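Local coordinates for putative NADP oxidoreductase BF3122 (Bacteroides fragilis, PDB 3D1L), which probably binds NADP through an N-terminal Rossmann-type domain and acts as an oxidoreductase, although its substrate and reaction are not established, at residues L25-F34 with K153-N161; I36-A47 with E55-N66. All blocks are in the same frame, centred on the assembly; numbering follows the deposited sequence.

Contact 1: residues L25-F34 with K153-N161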
# COMPACT_ATOMS: atom_id res chain seq x y z
N LEU B 25 16.43 -13.66 4.49
CA LEU B 25 17.30 -13.89 5.64
C LEU B 25 18.61 -14.50 5.18
O LEU B 25 19.65 -14.16 5.70
CB LEU B 25 16.62 -14.79 6.67
CG LEU B 25 17.39 -15.18 7.94
CD1 LEU B 25 17.89 -13.94 8.74
CD2 LEU B 25 16.54 -16.06 8.83
N ALA B 26 18.58 -15.40 4.22
CA ALA B 26 19.84 -15.97 3.70
C ALA B 26 20.72 -14.94 3.03
O ALA B 26 21.91 -14.92 3.26
CB ALA B 26 19.59 -17.18 2.77
N LYS B 27 20.13 -14.06 2.22
CA LYS B 27 20.90 -13.02 1.52
C LYS B 27 21.57 -12.03 2.50
O LYS B 27 22.72 -11.67 2.32
CB LYS B 27 20.02 -12.28 0.50
CG LYS B 27 19.74 -13.10 -0.78
CD LYS B 27 18.45 -12.62 -1.51
CE LYS B 27 18.67 -11.36 -2.34
NZ LYS B 27 17.51 -11.05 -3.25
N ALA B 28 20.84 -11.63 3.54
CA ALA B 28 21.35 -10.72 4.55
C ALA B 28 22.52 -11.36 5.32
O ALA B 28 23.53 -10.69 5.56
CB ALA B 28 20.24 -10.30 5.49
N LEU B 29 22.41 -12.64 5.68
CA LEU B 29 23.52 -13.37 6.31
C LEU B 29 24.75 -13.46 5.41
O LEU B 29 25.85 -13.16 5.85
CB LEU B 29 23.09 -14.77 6.73
CG LEU B 29 22.05 -14.82 7.86
CD1 LEU B 29 21.31 -16.17 7.85
CD2 LEU B 29 22.74 -14.55 9.19
N TYR B 30 24.55 -13.90 4.16
CA TYR B 30 25.58 -13.95 3.10
C TYR B 30 26.30 -12.61 2.85
O TYR B 30 27.54 -12.56 2.71
CB TYR B 30 24.92 -14.48 1.81
CG TYR B 30 25.73 -14.39 0.56
CD1 TYR B 30 26.78 -15.28 0.32
CD2 TYR B 30 25.44 -13.43 -0.41
CE1 TYR B 30 27.51 -15.21 -0.83
CE2 TYR B 30 26.17 -13.35 -1.57
CZ TYR B 30 27.20 -14.25 -1.78
OH TYR B 30 27.95 -14.18 -2.94
N ARG B 31 25.54 -11.52 2.79
CA ARG B 31 26.11 -10.19 2.61
C ARG B 31 26.94 -9.73 3.81
O ARG B 31 27.90 -8.96 3.65
CB ARG B 31 25.02 -9.16 2.30
CG ARG B 31 24.49 -9.29 0.88
CD ARG B 31 23.16 -8.58 0.70
NE ARG B 31 22.72 -8.75 -0.69
CZ ARG B 31 21.45 -8.73 -1.09
NH1 ARG B 31 20.45 -8.57 -0.22
NH2 ARG B 31 21.17 -8.89 -2.38
N LYS B 32 26.57 -10.20 4.99
CA LYS B 32 27.33 -9.87 6.20
C LYS B 32 28.53 -10.78 6.41
O LYS B 32 29.31 -10.60 7.36
CB LYS B 32 26.43 -9.87 7.44
CG LYS B 32 25.58 -8.62 7.53
CD LYS B 32 26.42 -7.32 7.64
CE LYS B 32 25.54 -6.09 7.43
NZ LYS B 32 26.26 -4.82 7.74
N GLY B 33 28.69 -11.75 5.51
CA GLY B 33 29.89 -12.57 5.49
C GLY B 33 29.72 -13.92 6.15
O GLY B 33 30.71 -14.61 6.34
N PHE B 34 28.48 -14.30 6.49
CA PHE B 34 28.21 -15.63 7.05
C PHE B 34 28.31 -16.70 5.97
O PHE B 34 28.16 -16.41 4.78
CB PHE B 34 26.83 -15.72 7.72
CG PHE B 34 26.77 -15.08 9.07
CD1 PHE B 34 26.50 -13.72 9.19
CD2 PHE B 34 26.98 -15.83 10.22
CE1 PHE B 34 26.46 -13.11 10.44
CE2 PHE B 34 26.94 -15.24 11.48
CZ PHE B 34 26.68 -13.88 11.59
N LYS B 153 21.15 -13.90 19.24
CA LYS B 153 21.11 -12.44 19.26
C LYS B 153 22.35 -11.79 18.63
O LYS B 153 22.25 -10.75 17.98
CB LYS B 153 20.92 -11.93 20.68
CG LYS B 153 19.51 -12.18 21.19
CD LYS B 153 19.45 -12.05 22.73
CE LYS B 153 19.67 -10.64 23.17
NZ LYS B 153 19.73 -10.59 24.65
N ALA B 154 23.49 -12.41 18.83
CA ALA B 154 24.72 -11.91 18.27
C ALA B 154 24.67 -12.02 16.76
O ALA B 154 25.07 -11.08 16.05
CB ALA B 154 25.92 -12.66 18.85
N ILE B 155 24.15 -13.15 16.25
CA ILE B 155 23.95 -13.31 14.81
C ILE B 155 22.95 -12.28 14.32
O ILE B 155 23.25 -11.56 13.37
CB ILE B 155 23.45 -14.73 14.43
CG1 ILE B 155 24.53 -15.77 14.73
CG2 ILE B 155 23.06 -14.77 12.94
CD1 ILE B 155 24.05 -17.21 14.53
N ALA B 156 21.78 -12.20 14.96
CA ALA B 156 20.73 -11.25 14.54
C ALA B 156 21.17 -9.77 14.59
O ALA B 156 20.79 -8.99 13.72
CB ALA B 156 19.41 -11.47 15.30
N SER B 157 22.00 -9.42 15.58
CA SER B 157 22.54 -8.04 15.71
C SER B 157 23.48 -7.59 14.59
O SER B 157 23.66 -6.39 14.39
CB SER B 157 23.24 -7.85 17.06
OG SER B 157 22.30 -8.03 18.12
N THR B 158 24.10 -8.54 13.88
CA THR B 158 24.92 -8.18 12.72
C THR B 158 24.00 -7.72 11.59
O THR B 158 24.42 -7.03 10.66
CB THR B 158 25.86 -9.33 12.25
OG1 THR B 158 25.09 -10.39 11.70
CG2 THR B 158 26.69 -9.89 13.39
N LEU B 159 22.72 -8.06 11.68
CA LEU B 159 21.78 -7.79 10.58
C LEU B 159 20.84 -6.62 10.86
O LEU B 159 20.60 -5.79 9.98
CB LEU B 159 20.95 -9.03 10.23
CG LEU B 159 21.63 -10.37 9.94
CD1 LEU B 159 20.57 -11.45 9.71
CD2 LEU B 159 22.63 -10.33 8.77
N SER B 160 20.30 -6.60 12.08
CA SER B 160 19.27 -5.68 12.51
C SER B 160 19.71 -4.88 13.75
O SER B 160 20.38 -5.41 14.65
CB SER B 160 18.01 -6.48 12.86
OG SER B 160 17.03 -5.67 13.50
N ASN B 161 19.30 -3.61 13.80
CA ASN B 161 19.44 -2.80 15.02
C ASN B 161 18.28 -2.96 15.99
O ASN B 161 18.23 -2.26 17.00
CB ASN B 161 19.52 -1.32 14.65
CG ASN B 161 20.72 -0.99 13.81
OD1 ASN B 161 21.80 -1.53 14.00
ND2 ASN B 161 20.53 -0.06 12.86
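Two helical segments on one side of the Rossmann-type sheet meet here: helix 20-31, which follows the first strand and the probable dinucleotide-binding glycine turn, and residues 153-161, on the last part of helix 146-157 and the chain that follows. No hydrogen bond joins 25-34 to 153-161, so the evidence for the contact is side-chain packing. Leu-159 is the central piece. Chi1 of -52° sets its CG anti to the carbonyl carbon, and the forked end places its two methyls against different partners. CD1 lies 3.8 Å from Leu-25 CD1, the two leucines crossing at about a right angle, and it also touches CD2 of Leu-29. The other methyl, CD2, rests against the backbone of the facing helix, 3.4 Å from Ala-28 O. Lys-32 runs past Leu-159 in the opposite sense; its CG lies 3.6 Å from Leu-159 CD2, and the bend at chi2 (-61°) then leads the outer methylenes past Thr-158 O. Ile-155 closes the buried side, its CG2 placed 3.8 Å from Leu-29 CD2 and also near Phe-34 CZ. Beneath this layer, Leu-25 and Leu-29 reach Ile-73 of strand 71-74, while Ile-155 reaches Phe-120 of strand 117-122, so the interface sits directly on the sheet. Phe-34 enters after a Schellman motif at Gly-33, whose positive phi (100°) turns the chain out of the helix. CD2 of Leu-29 lies above one ring face toward its rim, and Leu-29 O lies in plane at the ring edge. At another part of that edge the hydroxyl of Thr-158 approaches, OG1 being 3.3 Å from Phe-34 CE1. The hydroxyl is held within its own segment: Thr-158 OG1 donates to Ile-155 O at 2.7 Å, in the carbonyl plane.

Contact 2: residues I36-A47 with E55-N66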
# COMPACT_ATOMS: atom_id res chain seq x y z
N ILE B 36 26.75 -19.87 4.42
CA ILE B 36 25.59 -20.72 4.21
C ILE B 36 26.09 -21.92 3.42
O ILE B 36 26.44 -21.79 2.25
CB ILE B 36 24.45 -19.94 3.48
CG1 ILE B 36 23.94 -18.82 4.41
CG2 ILE B 36 23.31 -20.86 3.15
CD1 ILE B 36 23.93 -17.51 3.77
N VAL B 37 26.14 -23.09 4.07
CA VAL B 37 26.78 -24.23 3.42
C VAL B 37 25.87 -24.90 2.41
O VAL B 37 26.34 -25.34 1.35
CB VAL B 37 27.43 -25.23 4.42
CG1 VAL B 37 28.40 -24.49 5.34
CG2 VAL B 37 26.38 -25.93 5.24
N GLN B 38 24.56 -24.97 2.72
CA GLN B 38 23.59 -25.49 1.79
C GLN B 38 22.17 -25.14 2.16
O GLN B 38 21.86 -24.75 3.28
CB GLN B 38 23.70 -27.01 1.59
CG GLN B 38 23.17 -27.79 2.73
CD GLN B 38 22.75 -29.19 2.40
OE1 GLN B 38 22.08 -29.79 3.20
NE2 GLN B 38 23.16 -29.73 1.26
N VAL B 39 21.31 -25.30 1.17
CA VAL B 39 19.91 -24.96 1.26
C VAL B 39 19.15 -26.23 0.94
O VAL B 39 19.47 -26.92 -0.03
CB VAL B 39 19.58 -23.87 0.18
CG1 VAL B 39 18.06 -23.64 0.02
CG2 VAL B 39 20.32 -22.56 0.48
N TYR B 40 18.13 -26.53 1.75
CA TYR B 40 17.18 -27.57 1.45
C TYR B 40 15.83 -26.94 1.07
O TYR B 40 15.39 -25.96 1.69
CB TYR B 40 16.98 -28.51 2.65
CG TYR B 40 15.70 -29.28 2.53
CD1 TYR B 40 15.66 -30.51 1.85
CD2 TYR B 40 14.50 -28.75 3.02
CE1 TYR B 40 14.49 -31.21 1.71
CE2 TYR B 40 13.30 -29.43 2.86
CZ TYR B 40 13.31 -30.65 2.20
OH TYR B 40 12.13 -31.34 2.05
N SER B 41 15.17 -27.50 0.06
CA SER B 41 13.79 -27.13 -0.24
C SER B 41 13.10 -28.34 -0.79
O SER B 41 13.77 -29.23 -1.31
CB SER B 41 13.73 -26.00 -1.26
OG SER B 41 12.41 -25.59 -1.50
N ARG B 42 11.77 -28.38 -0.68
CA ARG B 42 11.02 -29.49 -1.24
C ARG B 42 11.08 -29.50 -2.78
O ARG B 42 11.08 -30.58 -3.39
CB ARG B 42 9.58 -29.53 -0.67
CG ARG B 42 9.55 -30.24 0.69
CD ARG B 42 8.45 -29.79 1.68
NE ARG B 42 8.49 -28.37 2.04
CZ ARG B 42 7.55 -27.49 1.72
NH1 ARG B 42 6.46 -27.86 1.05
NH2 ARG B 42 7.68 -26.22 2.08
N THR B 43 11.18 -28.33 -3.41
CA THR B 43 11.27 -28.27 -4.88
C THR B 43 12.63 -27.80 -5.39
O THR B 43 13.20 -26.85 -4.88
CB THR B 43 10.14 -27.41 -5.51
OG1 THR B 43 10.21 -26.08 -4.97
CG2 THR B 43 8.75 -28.00 -5.18
N GLU B 44 13.14 -28.48 -6.41
CA GLU B 44 14.46 -28.19 -6.95
C GLU B 44 14.66 -26.73 -7.37
O GLU B 44 15.70 -26.15 -7.12
CB GLU B 44 14.76 -29.14 -8.13
CG GLU B 44 16.12 -28.88 -8.73
CD GLU B 44 16.80 -30.12 -9.25
OE1 GLU B 44 16.17 -30.84 -10.06
OE2 GLU B 44 17.96 -30.36 -8.86
N GLU B 45 13.65 -26.15 -7.99
CA GLU B 45 13.68 -24.77 -8.47
C GLU B 45 13.97 -23.78 -7.34
O GLU B 45 14.78 -22.85 -7.49
CB GLU B 45 12.33 -24.46 -9.15
CG GLU B 45 12.15 -23.06 -9.73
CD GLU B 45 10.75 -22.87 -10.31
OE1 GLU B 45 9.81 -22.54 -9.55
OE2 GLU B 45 10.58 -23.05 -11.53
N SER B 46 13.28 -23.97 -6.21
CA SER B 46 13.42 -23.07 -5.04
C SER B 46 14.74 -23.27 -4.30
O SER B 46 15.38 -22.29 -3.89
CB SER B 46 12.26 -23.26 -4.06
OG SER B 46 11.04 -22.94 -4.71
N ALA B 47 15.14 -24.53 -4.14
CA ALA B 47 16.42 -24.86 -3.53
C ALA B 47 17.57 -24.25 -4.37
O ALA B 47 18.43 -23.56 -3.83
CB ALA B 47 16.55 -26.37 -3.41
N GLU B 55 25.82 -18.65 -2.84
CA GLU B 55 26.91 -19.56 -3.17
C GLU B 55 26.94 -20.82 -2.33
O GLU B 55 27.98 -21.15 -1.78
CB GLU B 55 28.27 -18.82 -3.09
CG GLU B 55 28.37 -17.71 -4.13
CD GLU B 55 29.64 -16.91 -4.03
OE1 GLU B 55 29.70 -15.97 -3.19
OE2 GLU B 55 30.57 -17.20 -4.81
N ALA B 56 25.81 -21.52 -2.26
CA ALA B 56 25.62 -22.70 -1.39
C ALA B 56 25.34 -23.93 -2.20
O ALA B 56 24.89 -23.82 -3.33
CB ALA B 56 24.42 -22.46 -0.45
N GLU B 57 25.56 -25.10 -1.59
CA GLU B 57 25.07 -26.39 -2.13
C GLU B 57 23.57 -26.44 -1.90
O GLU B 57 23.05 -25.67 -1.12
CB GLU B 57 25.70 -27.58 -1.40
CG GLU B 57 27.21 -27.69 -1.51
CD GLU B 57 27.74 -29.04 -1.02
OE1 GLU B 57 27.09 -29.68 -0.14
OE2 GLU B 57 28.79 -29.48 -1.54
N TYR B 58 22.86 -27.34 -2.59
CA TYR B 58 21.46 -27.54 -2.25
C TYR B 58 21.05 -28.99 -2.33
O TYR B 58 21.67 -29.80 -3.02
CB TYR B 58 20.51 -26.66 -3.09
CG TYR B 58 20.28 -27.14 -4.50
CD1 TYR B 58 19.28 -28.07 -4.80
CD2 TYR B 58 21.06 -26.66 -5.54
CE1 TYR B 58 19.06 -28.49 -6.08
CE2 TYR B 58 20.86 -27.09 -6.85
CZ TYR B 58 19.86 -28.00 -7.11
OH TYR B 58 19.65 -28.42 -8.41
N THR B 59 19.96 -29.31 -1.64
CA THR B 59 19.37 -30.63 -1.79
C THR B 59 17.84 -30.50 -1.70
O THR B 59 17.33 -29.51 -1.16
CB THR B 59 19.92 -31.64 -0.74
OG1 THR B 59 19.43 -32.95 -1.03
CG2 THR B 59 19.45 -31.24 0.67
N THR B 60 17.13 -31.48 -2.25
CA THR B 60 15.68 -31.60 -2.02
C THR B 60 15.38 -32.87 -1.22
O THR B 60 14.24 -33.30 -1.13
CB THR B 60 14.87 -31.68 -3.34
OG1 THR B 60 15.32 -32.81 -4.08
CG2 THR B 60 15.06 -30.44 -4.17
N ASP B 61 16.44 -33.46 -0.66
CA ASP B 61 16.33 -34.70 0.08
C ASP B 61 16.96 -34.47 1.42
O ASP B 61 18.17 -34.20 1.49
CB ASP B 61 17.07 -35.82 -0.66
CG ASP B 61 16.98 -37.18 0.04
OD1 ASP B 61 16.51 -37.27 1.18
OD2 ASP B 61 17.40 -38.18 -0.58
N LEU B 62 16.16 -34.58 2.49
CA LEU B 62 16.66 -34.37 3.86
C LEU B 62 17.79 -35.33 4.24
O LEU B 62 18.62 -35.02 5.09
CB LEU B 62 15.53 -34.50 4.87
CG LEU B 62 14.48 -33.38 4.76
CD1 LEU B 62 13.21 -33.70 5.52
CD2 LEU B 62 15.09 -32.05 5.22
N ALA B 63 17.82 -36.50 3.61
CA ALA B 63 18.86 -37.47 3.89
C ALA B 63 20.22 -36.97 3.39
O ALA B 63 21.26 -37.44 3.85
CB ALA B 63 18.50 -38.82 3.26
N GLU B 64 20.20 -36.04 2.45
CA GLU B 64 21.43 -35.44 1.90
C GLU B 64 21.85 -34.17 2.64
O GLU B 64 22.86 -33.55 2.29
CB GLU B 64 21.25 -35.11 0.42
CG GLU B 64 21.55 -36.24 -0.56
CD GLU B 64 21.28 -35.84 -2.01
OE1 GLU B 64 21.01 -34.65 -2.28
OE2 GLU B 64 21.35 -36.74 -2.90
N VAL B 65 21.09 -33.78 3.67
CA VAL B 65 21.34 -32.52 4.40
C VAL B 65 22.65 -32.58 5.18
O VAL B 65 22.90 -33.54 5.91
CB VAL B 65 20.17 -32.16 5.35
CG1 VAL B 65 20.61 -31.16 6.44
CG2 VAL B 65 19.01 -31.55 4.55
N ASN B 66 23.47 -31.54 5.01
CA ASN B 66 24.78 -31.43 5.65
C ASN B 66 24.62 -31.48 7.16
O ASN B 66 23.96 -30.62 7.75
CB ASN B 66 25.48 -30.15 5.18
CG ASN B 66 26.83 -29.94 5.82
OD1 ASN B 66 26.99 -30.06 7.04
ND2 ASN B 66 27.83 -29.62 5.00
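Strands 36-40 and 57-59 run parallel, their axes 4.4 Å apart at closest approach with 24° between their N-to-C directions, and Gln-38, Val-39 and Tyr-40 are in register with Glu-57, Tyr-58 and Thr-59. This is the beta-alpha-beta unit at one edge of the Rossmann-type sheet, its crossover made by helix 44-53. Donors alternate between the two segments, the last bond coming from Ser-41, just past the strand: Glu-57 N gives to Val-37 O, Val-39 N to Glu-57 O, Thr-59 N to Val-39 O and Ser-41 N to Thr-59 O. On the face of Gln-38 and Tyr-40, Gln-38, extended beyond CG, accepts a bond from Asn-66 N at OE1 (2.9 Å). The donor stands well above the amide carbonyl plane, 63° out of it, away from the lone-pair directions. Tyr-40 is covered over one ring face by Leu-62, whose CD2 sits 3.6 Å from the ring centroid in a CH-pi contact. Asp-61 N lies at the edge of that ring but bonds elsewhere, to Thr-59 OG1, forming an ST turn; the same hydroxyl donates to Glu-64 OE1. These bonds, with the Asx turn in which Ala-63 N gives to Asp-61 OD1, help hold 59-64 in a compact turn. On the other face, Tyr-58 lies against the crossover helix, its CD1 3.5 Å from Ala-47 CB. Chi1 of 77° sets CG between the backbone N and carbonyl carbon and carries the ring toward the first helical turn. There Tyr-58 OH donates to Glu-44 OE2 at 2.6 Å, meeting the carboxylate on its anti side.

From the N terminus, the chain passes along helix 20-31, turns at Gly-33 and enters strand 35-40, so contact 1 hands directly over to contact 2. Contact 2 closes a short loop through helix 44-53 and adds edge strand 57-59. The chain then adds strands 71-74, 97-100, 117-122 and 139-143 before helix 146-157 returns to 25-34, closing a loop of 118 intervening residues within which contact 2 is nested; strand 163-165 follows. Contact 1 thus ties the two family regions together, whereas contact 2 stays within the N-terminal one. Their centres are 20 Å apart, yet they touch: Tyr-30 OH lies 2.5 Å from Glu-55 OE1, a probable hydrogen bond, and Ile-36 CD1 packs 3.3 Å from Ala-26 O.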